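Local coordinates for protein putative Type I topoisomerase (Deinococcus radiodurans, PDB 2F4Q) that probably acts as a type IB topoisomerase, catalysing ATP-independent breakage of single-stranded DNA followed by passage and rejoining, at residues 2-7 and 102-107; 94-99 and 327-332; 116-121 and 205-210; 131-136 and 181-186; 165-170 and 186-191. One frame throughout, in Å; residues are numbered along the deposited sequence. Where two conformers were deposited one is given.

Contact 1: 2-7 and 102-107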
# COMPACT_ATOMS: atom_id res chain seq x y z
N PRO A 2 -12.11 11.88 6.36
CA PRO A 2 -11.03 12.74 6.84
C PRO A 2 -9.67 12.31 6.30
O PRO A 2 -9.53 11.21 5.75
CB PRO A 2 -11.07 12.53 8.35
CG PRO A 2 -11.60 11.15 8.52
CD PRO A 2 -12.56 10.92 7.39
N SER A 3 -8.68 13.19 6.45
CA SER A 3 -7.29 12.84 6.16
C SER A 3 -6.74 11.94 7.27
O SER A 3 -7.37 11.80 8.32
CB SER A 3 -6.43 14.09 5.99
OG SER A 3 -6.24 14.76 7.23
N ARG A 4 -5.58 11.35 7.02
CA ARG A 4 -4.94 10.46 7.99
C ARG A 4 -4.70 11.14 9.34
O ARG A 4 -5.06 10.60 10.38
CB ARG A 4 -3.62 9.94 7.43
CG ARG A 4 -2.90 8.98 8.35
CD ARG A 4 -1.53 8.65 7.81
NE ARG A 4 -0.89 7.59 8.58
CZ ARG A 4 0.37 7.20 8.40
NH1 ARG A 4 1.13 7.80 7.48
NH2 ARG A 4 0.87 6.22 9.14
N THR A 5 -4.09 12.32 9.31
CA THR A 5 -3.76 13.04 10.55
C THR A 5 -5.00 13.52 11.29
O THR A 5 -5.02 13.55 12.52
CB THR A 5 -2.78 14.21 10.31
OG1 THR A 5 -3.28 15.05 9.26
CG2 THR A 5 -1.40 13.69 9.95
N GLU A 6 -6.04 13.89 10.53
CA GLU A 6 -7.34 14.25 11.11
C GLU A 6 -8.00 13.06 11.79
O GLU A 6 -8.60 13.19 12.85
CB GLU A 6 -8.27 14.82 10.03
CG GLU A 6 -7.93 16.24 9.58
CD GLU A 6 -8.77 16.69 8.40
OE1 GLU A 6 -9.32 15.83 7.68
OE2 GLU A 6 -8.86 17.92 8.18
N LEU A 7 -7.89 11.89 11.15
CA LEU A 7 -8.42 10.64 11.71
C LEU A 7 -7.68 10.26 12.99
O LEU A 7 -8.30 9.80 13.96
CB LEU A 7 -8.31 9.52 10.67
CG LEU A 7 -9.02 8.19 10.92
CD1 LEU A 7 -10.54 8.35 10.87
CD2 LEU A 7 -8.56 7.15 9.91
N LEU A 102 -3.41 -0.47 6.16
CA LEU A 102 -4.32 -0.48 5.01
C LEU A 102 -5.72 0.11 5.26
O LEU A 102 -6.22 0.86 4.42
CB LEU A 102 -4.40 -1.88 4.37
CG LEU A 102 -3.15 -2.37 3.63
CD1 LEU A 102 -3.36 -3.81 3.16
CD2 LEU A 102 -2.80 -1.47 2.44
N PRO A 103 -6.36 -0.22 6.40
CA PRO A 103 -7.66 0.40 6.66
C PRO A 103 -7.61 1.94 6.65
O PRO A 103 -8.45 2.57 6.01
CB PRO A 103 -8.00 -0.11 8.07
CG PRO A 103 -7.31 -1.42 8.13
CD PRO A 103 -6.00 -1.18 7.46
N THR A 104 -6.61 2.51 7.31
CA THR A 104 -6.42 3.97 7.36
C THR A 104 -6.17 4.56 5.97
O THR A 104 -6.71 5.61 5.63
CB THR A 104 -5.27 4.35 8.33
OG1 THR A 104 -5.65 4.02 9.67
CG2 THR A 104 -4.95 5.85 8.27
N LEU A 105 -5.34 3.88 5.18
CA LEU A 105 -5.13 4.24 3.78
C LEU A 105 -6.45 4.35 3.01
O LEU A 105 -6.68 5.31 2.28
CB LEU A 105 -4.20 3.24 3.09
CG LEU A 105 -4.05 3.41 1.57
CD1 LEU A 105 -3.41 4.76 1.22
CD2 LEU A 105 -3.30 2.24 0.95
N LYS A 106 -7.33 3.36 3.20
CA LYS A 106 -8.63 3.33 2.53
C LYS A 106 -9.48 4.56 2.89
O LYS A 106 -10.09 5.16 2.01
CB LYS A 106 -9.37 2.01 2.82
CG LYS A 106 -8.80 0.80 2.06
CD LYS A 106 -9.15 -0.57 2.70
CE LYS A 106 -8.49 -1.73 1.95
NZ LYS A 106 -8.93 -3.11 2.39
N VAL A 107 -9.48 4.93 4.17
CA VAL A 107 -10.18 6.14 4.63
C VAL A 107 -9.61 7.41 3.97
O VAL A 107 -10.37 8.23 3.46
CB VAL A 107 -10.13 6.28 6.19
CG1 VAL A 107 -10.88 7.52 6.66
CG2 VAL A 107 -10.69 5.03 6.86
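The start of the amino-terminal helix 4-9, with Pro2 just before it, rests on helix 91-113 through Pro2, Arg4 and Leu7, which meet Thr104 and Val107 without a hydrogen bond between the segments. The methyl CG2 of Thr104 touches Arg4 CG at 3.7 Å, the two side chains crossing almost perpendicularly, and has Leu7 CD2 at 4.2 Å. Because Thr104 keeps OG1 beside its own backbone N (chi1 -66°), it is this methyl, not the hydroxyl, that meets the neighbouring helix. One turn further along, Val107 CG1 serves two partners: Leu7 CD2 comes to it tip to tip at 4.0 Å, and the ring carbon Pro2 CD lies 3.9 Å away. Pro2 O is buried here and finds no polar partner in the model. The turn itself is set by a capping box, in which Ser3 N donates almost straight to Glu6 OE1 (3.0 Å, 172°) while Glu6 N returns only a weak bond to Ser3 OG. Arg4 runs past Thr104 as an extended chain, and its NH1 donates to the carbonyls of Glu228 and Gly231, near the end of helix 219-230. Around the contact, Arg4 and Thr5 pack on Leu64 and Phe67 of strand 64-69, whereas Leu105, pointing away from residues 2-7, meets Thr128 of helix 120-134 and Phe238 of helix 235-254.

Contact 2: 94-99 and 327-332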
# COMPACT_ATOMS: atom_id res chain seq x y z
N ARG A 94 7.43 -6.30 8.95
CA ARG A 94 7.08 -5.09 8.20
C ARG A 94 5.72 -5.28 7.52
O ARG A 94 4.89 -4.36 7.49
CB ARG A 94 8.15 -4.77 7.15
CG ARG A 94 7.93 -3.41 6.48
CD ARG A 94 9.04 -3.01 5.53
NE ARG A 94 8.69 -1.75 4.86
CZ ARG A 94 9.15 -0.55 5.20
NH1 ARG A 94 10.01 -0.40 6.21
NH2 ARG A 94 8.76 0.51 4.52
N LEU A 95 5.50 -6.47 6.96
CA LEU A 95 4.24 -6.76 6.24
C LEU A 95 3.02 -6.78 7.17
O LEU A 95 1.95 -6.29 6.79
CB LEU A 95 4.36 -8.05 5.43
CG LEU A 95 5.27 -7.95 4.19
CD1 LEU A 95 5.31 -9.29 3.46
CD2 LEU A 95 4.79 -6.84 3.25
N THR A 96 3.16 -7.33 8.37
CA THR A 96 2.02 -7.33 9.31
C THR A 96 1.67 -5.91 9.72
O THR A 96 0.49 -5.56 9.83
CB THR A 96 2.39 -8.14 10.57
OG1 THR A 96 2.89 -9.42 10.18
CG2 THR A 96 1.18 -8.31 11.45
N ARG A 97 2.70 -5.10 9.94
CA ARG A 97 2.47 -3.69 10.25
C ARG A 97 1.84 -2.95 9.07
O ARG A 97 0.94 -2.12 9.27
CB ARG A 97 3.77 -3.00 10.67
CG ARG A 97 4.31 -3.43 12.02
CD ARG A 97 5.55 -2.60 12.35
NE ARG A 97 6.05 -2.85 13.70
CZ ARG A 97 5.81 -2.08 14.76
NH1 ARG A 97 5.06 -0.99 14.65
NH2 ARG A 97 6.33 -2.39 15.94
N PHE A 98 2.29 -3.26 7.86
CA PHE A 98 1.69 -2.67 6.65
C PHE A 98 0.19 -2.98 6.56
O PHE A 98 -0.62 -2.08 6.30
CB PHE A 98 2.42 -3.14 5.39
CG PHE A 98 1.93 -2.48 4.13
CD1 PHE A 98 2.09 -1.11 3.93
CD2 PHE A 98 1.28 -3.22 3.15
CE1 PHE A 98 1.64 -0.49 2.76
CE2 PHE A 98 0.82 -2.61 1.97
CZ PHE A 98 1.00 -1.25 1.78
N ALA A 99 -0.17 -4.24 6.80
CA ALA A 99 -1.58 -4.65 6.81
C ALA A 99 -2.38 -3.83 7.82
O ALA A 99 -3.52 -3.46 7.57
CB ALA A 99 -1.70 -6.14 7.10
N ALA A 327 -6.53 -13.01 6.44
CA ALA A 327 -5.94 -14.34 6.55
C ALA A 327 -4.43 -14.28 6.36
O ALA A 327 -3.68 -14.94 7.08
CB ALA A 327 -6.59 -15.31 5.58
N LEU A 328 -3.98 -13.46 5.40
CA LEU A 328 -2.54 -13.26 5.22
C LEU A 328 -1.91 -12.63 6.45
O LEU A 328 -0.84 -13.06 6.87
CB LEU A 328 -2.24 -12.44 3.97
CG LEU A 328 -0.75 -12.14 3.75
CD1 LEU A 328 0.06 -13.44 3.65
CD2 LEU A 328 -0.58 -11.30 2.50
N LYS A 329 -2.56 -11.62 7.02
CA LYS A 329 -2.03 -10.97 8.21
C LYS A 329 -1.85 -11.99 9.32
O LYS A 329 -0.79 -12.06 9.94
CB LYS A 329 -2.90 -9.82 8.68
CG LYS A 329 -2.21 -8.95 9.72
CD LYS A 329 -3.15 -7.87 10.25
CE LYS A 329 -2.38 -6.91 11.17
NZ LYS A 329 -3.28 -6.02 11.99
N ARG A 330 -2.88 -12.80 9.55
CA ARG A 330 -2.80 -13.82 10.59
C ARG A 330 -1.72 -14.87 10.30
O ARG A 330 -1.00 -15.31 11.22
CB ARG A 330 -4.16 -14.46 10.83
CG ARG A 330 -5.18 -13.51 11.48
CD ARG A 330 -6.49 -14.23 11.85
NE ARG A 330 -6.26 -15.47 12.60
CZ ARG A 330 -5.97 -15.52 13.89
NH1 ARG A 330 -5.88 -14.41 14.61
NH2 ARG A 330 -5.75 -16.69 14.48
N MSE A 331 -1.61 -15.28 9.04
CA MSE A 331 -0.53 -16.20 8.68
C MSE A 331 0.85 -15.63 9.01
O MSE A 331 1.69 -16.33 9.59
CB MSE A 331 -0.61 -16.61 7.21
CG MSE A 331 0.52 -17.56 6.84
SE MSE A 331 0.50 -17.98 4.97
CE MSE A 331 -0.57 -19.43 5.02
N LEU A 332 1.08 -14.37 8.67
CA LEU A 332 2.35 -13.72 8.99
C LEU A 332 2.54 -13.60 10.50
O LEU A 332 3.65 -13.82 11.02
CB LEU A 332 2.45 -12.36 8.29
CG LEU A 332 2.54 -12.43 6.76
CD1 LEU A 332 2.37 -11.03 6.17
CD2 LEU A 332 3.87 -13.03 6.32
O HOH W 1 -0.77 -4.43 12.54
O HOH W 2 -4.98 -4.62 9.97
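Leu95 and Leu332 form the close-packed part of this helix pair, with Leu95 CB 3.7 Å from Leu332 CD1. Cys291 touches both leucines, while Trp241 of helix 235-254 reaches Ala99 and Leu328. Next to them Thr96, in the one of its two conformers described here, slides past Leu332 in the opposite direction; its OG1 is 3.5 Å from Leu332 CB but spends its hydrogen bond on Trp92 O, one turn back in the same helix. The wetter side belongs to Lys329. With CG anti to the backbone N (chi1 -167°) and the rest of the chain extended, the lysine passes its methylenes across helix 91-113, at about a right angle to the Thr96 side chain: CG is 3.9 Å from Ala99 CB, and CE is 3.4 Å from Thr96 O. Its ammonium group makes no direct bond across the segments. Instead NZ donates to two waters, each at 3.0 Å, one passing a hydrogen on to Thr96 O and the other to Ala99 O. A serine in its place would probably leave both waters without their common donor and take away the methylenes that lie against Ala99 CB and Thr96 CG2. The segment axes approach to 9.3 Å with their directions 147° apart, an inclined antiparallel pairing of helices through which the carboxy-terminal helix 323-333 closes onto helix 91-113 of the catalytic core.

Contact 3: 116-121 and 205-210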
# COMPACT_ATOMS: atom_id res chain seq x y z
N SER A 116 -14.46 17.05 -6.17
CA SER A 116 -15.05 17.27 -7.48
C SER A 116 -13.98 17.51 -8.54
O SER A 116 -12.97 18.16 -8.27
CB SER A 116 -16.01 18.47 -7.41
OG SER A 116 -16.55 18.77 -8.68
N GLY A 117 -14.21 16.97 -9.74
CA GLY A 117 -13.31 17.19 -10.87
C GLY A 117 -12.04 16.37 -10.80
O GLY A 117 -12.08 15.20 -10.41
N LEU A 118 -10.91 16.97 -11.16
CA LEU A 118 -9.63 16.26 -11.08
C LEU A 118 -8.54 17.07 -10.39
O LEU A 118 -7.52 17.38 -11.01
CB LEU A 118 -9.17 15.83 -12.48
CG LEU A 118 -9.96 14.74 -13.21
CD1 LEU A 118 -9.55 14.72 -14.67
CD2 LEU A 118 -9.78 13.37 -12.57
N PRO A 119 -8.72 17.39 -9.09
CA PRO A 119 -7.68 18.11 -8.36
C PRO A 119 -6.51 17.17 -8.05
O PRO A 119 -6.69 15.94 -8.08
CB PRO A 119 -8.39 18.54 -7.07
CG PRO A 119 -9.42 17.49 -6.85
CD PRO A 119 -9.88 17.09 -8.22
N PRO A 120 -5.30 17.73 -7.77
CA PRO A 120 -4.11 16.90 -7.59
C PRO A 120 -4.28 15.72 -6.63
O PRO A 120 -3.91 14.60 -6.97
CB PRO A 120 -3.07 17.89 -7.06
CG PRO A 120 -3.49 19.20 -7.61
CD PRO A 120 -4.99 19.17 -7.63
N ARG A 121 -4.85 15.97 -5.45
CA ARG A 121 -5.00 14.90 -4.44
C ARG A 121 -5.94 13.77 -4.88
O ARG A 121 -5.73 12.62 -4.51
CB ARG A 121 -5.46 15.46 -3.09
CG ARG A 121 -4.41 16.31 -2.36
CD ARG A 121 -4.92 16.76 -1.00
NE ARG A 121 -5.11 15.63 -0.09
CZ ARG A 121 -4.23 15.25 0.83
NH1 ARG A 121 -3.09 15.92 1.00
NH2 ARG A 121 -4.50 14.20 1.59
N GLN A 205 -3.12 13.34 -15.14
CA GLN A 205 -3.07 14.80 -15.18
C GLN A 205 -4.07 15.35 -14.19
O GLN A 205 -5.08 14.72 -13.90
CB GLN A 205 -3.41 15.29 -16.58
CG GLN A 205 -2.36 14.97 -17.62
CD GLN A 205 -2.73 15.47 -19.00
OE1 GLN A 205 -3.58 14.89 -19.68
NE2 GLN A 205 -2.10 16.55 -19.43
N THR A 206 -3.76 16.53 -13.67
CA THR A 206 -4.71 17.30 -12.88
C THR A 206 -5.11 18.55 -13.67
O THR A 206 -4.29 19.14 -14.38
CB THR A 206 -4.15 17.65 -11.47
OG1 THR A 206 -5.11 18.44 -10.76
CG2 THR A 206 -2.83 18.42 -11.56
N VAL A 207 -6.38 18.94 -13.56
CA VAL A 207 -6.90 20.09 -14.29
C VAL A 207 -7.90 20.88 -13.44
O VAL A 207 -8.57 20.30 -12.58
CB VAL A 207 -7.52 19.66 -15.67
CG1 VAL A 207 -8.76 18.80 -15.47
CG2 VAL A 207 -7.81 20.88 -16.56
N ASP A 208 -7.97 22.19 -13.68
CA ASP A 208 -8.98 23.04 -13.06
C ASP A 208 -10.31 22.93 -13.81
O ASP A 208 -10.38 22.29 -14.86
CB ASP A 208 -8.49 24.50 -13.00
CG ASP A 208 -8.48 25.17 -14.38
OD1 ASP A 208 -8.08 24.54 -15.38
OD2 ASP A 208 -8.87 26.35 -14.45
N ALA A 209 -11.36 23.56 -13.28
CA ALA A 209 -12.70 23.48 -13.86
C ALA A 209 -12.78 24.06 -15.27
O ALA A 209 -13.41 23.47 -16.15
CB ALA A 209 -13.72 24.14 -12.94
N GLY A 210 -12.13 25.20 -15.47
CA GLY A 210 -12.14 25.91 -16.76
C GLY A 210 -11.43 25.16 -17.88
O GLY A 210 -11.81 25.28 -19.04
O HOH W 3 -10.94 19.71 -12.19
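Leu118 O is gripped by two donors of strand 205-207. Thr206 OG1 gives the shorter bond, 2.6 Å, arriving in the carbonyl plane on a lone pair; Val207 N adds a longer one of 3.2 Å, tilted 30° from that plane. The threonine hydroxyl reaches the carbonyl because chi1 (178°) sets OG1 opposite the backbone N. Thr206 OG1 also lies against the Pro120 ring, 3.2 Å from Pro120 CD, a contact of packing alone, since the proline has no N-H to offer. Farther along, a water accepts from Leu118 N at 2.9 Å and donates to Val207 O, and Leu118 CD1 meets Val207 CG1 at 4.2 Å, with Leu198 touching both side chains. Gln205 O is buried here and has no partner in the model. The turn leading into helix 120-134 is thereby tied to the edge of the two-stranded sheet: Thr206 pairs through its backbone with Arg215 of strand 214-216, and Pro120, first residue of the helix, also touches Glu221 of helix 219-230.

Contact 4: 131-136 and 181-186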
# COMPACT_ATOMS: atom_id res chain seq x y z
N LEU A 131 -1.74 1.54 -7.37
CA LEU A 131 -0.55 0.91 -6.78
C LEU A 131 -0.96 -0.24 -5.88
O LEU A 131 -0.34 -1.30 -5.90
CB LEU A 131 0.25 1.92 -5.96
CG LEU A 131 0.86 3.12 -6.69
CD1 LEU A 131 1.53 4.05 -5.67
CD2 LEU A 131 1.88 2.62 -7.70
N HIS A 132 -2.00 -0.02 -5.09
CA HIS A 132 -2.47 -1.04 -4.17
C HIS A 132 -3.08 -2.26 -4.88
O HIS A 132 -2.62 -3.39 -4.69
CB HIS A 132 -3.45 -0.44 -3.17
CG HIS A 132 -4.01 -1.42 -2.19
ND1 HIS A 132 -5.26 -1.28 -1.64
CD2 HIS A 132 -3.48 -2.55 -1.66
CE1 HIS A 132 -5.50 -2.30 -0.83
NE2 HIS A 132 -4.43 -3.08 -0.82
N VAL A 133 -4.11 -2.01 -5.69
CA VAL A 133 -4.88 -3.09 -6.31
C VAL A 133 -4.15 -3.80 -7.46
O VAL A 133 -4.41 -4.98 -7.72
CB VAL A 133 -6.27 -2.56 -6.76
CG1 VAL A 133 -7.02 -3.58 -7.63
CG2 VAL A 133 -7.11 -2.18 -5.55
N ALA A 134 -3.26 -3.10 -8.15
CA ALA A 134 -2.60 -3.66 -9.34
C ALA A 134 -1.09 -3.80 -9.23
O ALA A 134 -0.46 -4.35 -10.12
CB ALA A 134 -2.98 -2.85 -10.59
N ARG A 135 -0.50 -3.33 -8.12
CA ARG A 135 0.91 -3.60 -7.80
C ARG A 135 1.88 -2.96 -8.81
O ARG A 135 2.97 -3.49 -9.06
CB ARG A 135 1.17 -5.11 -7.67
CG ARG A 135 0.26 -5.80 -6.62
CD ARG A 135 0.25 -7.33 -6.76
NE ARG A 135 -0.33 -7.75 -8.04
CZ ARG A 135 -1.64 -7.80 -8.32
NH1 ARG A 135 -2.54 -7.50 -7.39
NH2 ARG A 135 -2.04 -8.19 -9.52
N PHE A 136 1.48 -1.83 -9.39
CA PHE A 136 2.37 -1.12 -10.31
C PHE A 136 3.58 -0.57 -9.60
O PHE A 136 3.53 -0.24 -8.41
CB PHE A 136 1.64 0.05 -10.96
CG PHE A 136 0.54 -0.35 -11.88
CD1 PHE A 136 0.78 -1.25 -12.93
CD2 PHE A 136 -0.74 0.15 -11.71
CE1 PHE A 136 -0.24 -1.62 -13.79
CE2 PHE A 136 -1.76 -0.21 -12.57
CZ PHE A 136 -1.51 -1.09 -13.61
N LYS A 181 -2.65 -5.49 -16.66
CA LYS A 181 -3.44 -5.47 -15.44
C LYS A 181 -4.83 -5.00 -15.79
O LYS A 181 -4.99 -4.02 -16.50
CB LYS A 181 -2.83 -4.50 -14.42
CG LYS A 181 -1.34 -4.67 -14.18
CD LYS A 181 -1.05 -5.72 -13.12
CE LYS A 181 0.46 -5.78 -12.87
NZ LYS A 181 0.76 -6.33 -11.53
N ALA A 182 -5.83 -5.70 -15.29
CA ALA A 182 -7.20 -5.27 -15.49
C ALA A 182 -7.93 -5.24 -14.16
O ALA A 182 -7.77 -6.15 -13.33
CB ALA A 182 -7.91 -6.18 -16.47
N THR A 183 -8.69 -4.18 -13.93
CA THR A 183 -9.51 -4.09 -12.73
C THR A 183 -10.92 -3.62 -13.10
O THR A 183 -11.11 -2.88 -14.07
CB THR A 183 -8.85 -3.19 -11.64
OG1 THR A 183 -9.72 -3.08 -10.50
CG2 THR A 183 -8.55 -1.82 -12.17
N SER A 184 -11.90 -4.07 -12.32
CA SER A 184 -13.28 -3.67 -12.53
C SER A 184 -13.74 -2.86 -11.33
O SER A 184 -13.83 -3.38 -10.22
CB SER A 184 -14.17 -4.89 -12.76
OG SER A 184 -13.77 -5.59 -13.93
N ASP A 185 -13.99 -1.58 -11.56
CA ASP A 185 -14.47 -0.67 -10.53
C ASP A 185 -15.13 0.52 -11.20
O ASP A 185 -14.50 1.22 -11.99
CB ASP A 185 -13.33 -0.22 -9.62
CG ASP A 185 -13.80 0.63 -8.45
OD1 ASP A 185 -13.38 1.80 -8.36
OD2 ASP A 185 -14.61 0.14 -7.63
N ARG A 186 -16.41 0.73 -10.86
CA ARG A 186 -17.22 1.79 -11.46
C ARG A 186 -16.59 3.17 -11.32
O ARG A 186 -16.53 3.93 -12.29
CB ARG A 186 -18.64 1.78 -10.88
CG ARG A 186 -19.52 2.94 -11.33
CD ARG A 186 -20.83 3.00 -10.55
NE ARG A 186 -21.32 4.37 -10.42
CZ ARG A 186 -22.53 4.71 -9.97
NH1 ARG A 186 -23.40 3.78 -9.61
NH2 ARG A 186 -22.88 5.99 -9.89
O HOH W 4 -5.89 -5.83 -10.53
O HOH W 5 3.34 -5.11 -11.22
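Lys181 and Phe136 slide past each other in opposite directions, with Lys181 CG 3.3 Å from Phe136 CE1. The ring is also backed by its own segment, Ala134 CB sitting 3.5 Å above one face and offset toward the rim. A bend at chi2 (-86°) then turns the lysine away from the ring and over the end of helix 120-134, where NZ donates to Ala134 O at 2.7 Å; the C=O...N angle is 160°, and the nitrogen is tilted 20° from the carbonyl plane. Arg135, which leaves the helix with positive phi, stands across the lysine at about a right angle, its NE 3.9 Å from Lys181 NZ. Asp277 bridges the two cations, through OD1 to Lys181 NZ and OD2 to Arg135 NE. A water completes the grip, accepting from Lys181 NZ at 2.9 Å and donating to Arg135 O at 2.7 Å. A leucine here would probably leave Ala134 O without this donor, and Asp277 with Arg135 alone of the pair. The contact joins the carboxy-terminal end of helix 120-134 to strand 178-184, an outer strand of its three-stranded sheet; the Phe136 ring pairs edge-to-face with Phe169 of the adjacent strand 166-172, while Arg135 reaches Leu246 of helix 235-254.

Contact 5: 165-170 and 186-191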
# COMPACT_ATOMS: atom_id res chain seq x y z
N ASN A 165 -17.14 -0.95 -17.03
CA ASN A 165 -16.51 -0.76 -15.72
C ASN A 165 -15.11 -1.35 -15.62
O ASN A 165 -14.47 -1.26 -14.57
CB ASN A 165 -17.40 -1.32 -14.61
CG ASN A 165 -18.48 -0.35 -14.17
OD1 ASN A 165 -18.40 0.86 -14.40
ND2 ASN A 165 -19.51 -0.88 -13.52
N THR A 166 -14.63 -1.94 -16.72
CA THR A 166 -13.31 -2.58 -16.74
C THR A 166 -12.25 -1.65 -17.32
O THR A 166 -12.43 -1.05 -18.38
CB THR A 166 -13.32 -3.91 -17.53
OG1 THR A 166 -14.31 -4.77 -16.96
CG2 THR A 166 -11.96 -4.59 -17.46
N VAL A 167 -11.16 -1.52 -16.57
CA VAL A 167 -10.02 -0.70 -16.95
C VAL A 167 -8.85 -1.65 -17.16
O VAL A 167 -8.45 -2.37 -16.24
CB VAL A 167 -9.70 0.35 -15.85
CG1 VAL A 167 -8.59 1.27 -16.31
CG2 VAL A 167 -10.94 1.18 -15.52
N THR A 168 -8.30 -1.66 -18.38
CA THR A 168 -7.21 -2.57 -18.70
C THR A 168 -5.97 -1.77 -19.04
O THR A 168 -5.99 -0.93 -19.94
CB THR A 168 -7.57 -3.49 -19.88
OG1 THR A 168 -8.76 -4.23 -19.57
CG2 THR A 168 -6.43 -4.49 -20.16
N PHE A 169 -4.89 -2.05 -18.31
CA PHE A 169 -3.60 -1.39 -18.53
C PHE A 169 -2.67 -2.36 -19.26
O PHE A 169 -2.53 -3.51 -18.85
CB PHE A 169 -2.96 -0.96 -17.21
CG PHE A 169 -3.77 0.03 -16.43
CD1 PHE A 169 -3.60 1.40 -16.63
CD2 PHE A 169 -4.71 -0.40 -15.49
CE1 PHE A 169 -4.36 2.33 -15.91
CE2 PHE A 169 -5.48 0.52 -14.77
CZ PHE A 169 -5.30 1.88 -14.97
N ARG A 170 -2.04 -1.87 -20.33
CA ARG A 170 -1.02 -2.63 -21.04
C ARG A 170 0.14 -1.71 -21.39
O ARG A 170 -0.03 -0.74 -22.13
CB ARG A 170 -1.58 -3.24 -22.33
CG ARG A 170 -2.68 -4.30 -22.11
CD ARG A 170 -3.19 -4.89 -23.42
NE ARG A 170 -2.09 -5.48 -24.20
CZ ARG A 170 -1.61 -6.71 -24.03
NH1 ARG A 170 -2.14 -7.54 -23.13
NH2 ARG A 170 -0.60 -7.14 -24.78
N ARG A 186 -16.41 0.73 -10.86
CA ARG A 186 -17.22 1.79 -11.46
C ARG A 186 -16.59 3.17 -11.32
O ARG A 186 -16.53 3.93 -12.29
CB ARG A 186 -18.64 1.78 -10.88
CG ARG A 186 -19.52 2.94 -11.33
CD ARG A 186 -20.83 3.00 -10.55
NE ARG A 186 -21.32 4.37 -10.42
CZ ARG A 186 -22.53 4.71 -9.97
NH1 ARG A 186 -23.40 3.78 -9.61
NH2 ARG A 186 -22.88 5.99 -9.89
N THR A 187 -16.13 3.50 -10.11
CA THR A 187 -15.57 4.82 -9.85
C THR A 187 -14.17 4.97 -10.45
O THR A 187 -13.78 6.07 -10.84
CB THR A 187 -15.55 5.17 -8.34
OG1 THR A 187 -14.99 4.09 -7.58
CG2 THR A 187 -16.96 5.46 -7.85
N LEU A 188 -13.44 3.86 -10.53
CA LEU A 188 -12.15 3.85 -11.20
C LEU A 188 -12.34 4.11 -12.69
O LEU A 188 -11.70 5.00 -13.25
CB LEU A 188 -11.43 2.52 -10.95
CG LEU A 188 -10.11 2.19 -11.65
CD1 LEU A 188 -9.10 3.33 -11.60
CD2 LEU A 188 -9.55 0.96 -10.99
N ALA A 189 -13.23 3.34 -13.33
CA ALA A 189 -13.52 3.51 -14.75
C ALA A 189 -14.02 4.91 -15.07
O ALA A 189 -13.58 5.52 -16.05
CB ALA A 189 -14.51 2.46 -15.21
N ALA A 190 -14.93 5.42 -14.24
CA ALA A 190 -15.49 6.77 -14.40
C ALA A 190 -14.40 7.83 -14.34
O ALA A 190 -14.38 8.77 -15.14
CB ALA A 190 -16.56 7.04 -13.35
N ASN A 191 -13.47 7.67 -13.40
CA ASN A 191 -12.35 8.59 -13.25
C ASN A 191 -11.33 8.45 -14.38
O ASN A 191 -10.79 9.45 -14.86
CB ASN A 191 -11.70 8.43 -11.88
CG ASN A 191 -12.50 9.12 -10.78
OD1 ASN A 191 -12.89 10.28 -10.92
ND2 ASN A 191 -12.74 8.41 -9.68
O HOH W 6 -18.23 3.81 -14.41
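Asn165 and Arg186 lie side by side and point the same way, with amide and guanidinium planes only 10° apart, although the touching is done at the base of the arginine. The Asn165 side chain, whose CG is placed beside its backbone N (chi1 -83°), brings OD1 to 3.3 Å from Arg186 CA and 3.6 Å from Arg186 CB. The same oxygen receives a hydrogen from a water at 3.0 Å, which also donates to Arg186 O at 2.7 Å and so links the turn to the first residue of helix 186-196. The apolar half of the contact centres on Val167. Its CG2 branch is set beside the backbone N while CG1 takes the position anti to it (chi1 -176°), and CG2 is the branch that meets the helix: it lies 3.6 Å from Ala189 CA, 3.8 Å from Ala189 CB and 4.1 Å from Leu188 CG. The small Ala189 lets the strand come near the helix backbone, and its methyl is also 3.8 Å from Asn165 O. The helix starts just after strand 178-184, with Asp185 OD1 accepting from Leu188 N as its N-cap, and packs back across the sheet onto the middle strand 166-172. Leu188 reaches on to Leu126 and Leu130 of helix 120-134, and Ala189 to Val162 of the outer strand 160-163.

In the fold
Along the chain contact 1 closes before contacts 3, 4 and 5 open, and these three nest inside the long loop closed by contact 2. Contacts 1 and 2, their centres about 19 Å apart, use successive parts of helix 91-113, which thus receives both the amino-terminal and the carboxy-terminal helix. Helix 120-134, next in the chain, carries contact 3 at its start and contact 4 at its end, about 21 Å apart between centres. Contacts 4 and 5 are the closest pair, at about 8 Å between centres, and use neighbouring strands of one sheet. Contacts 2 and 3, their centres about 35 Å apart, lie on opposite sides of the chain's centre.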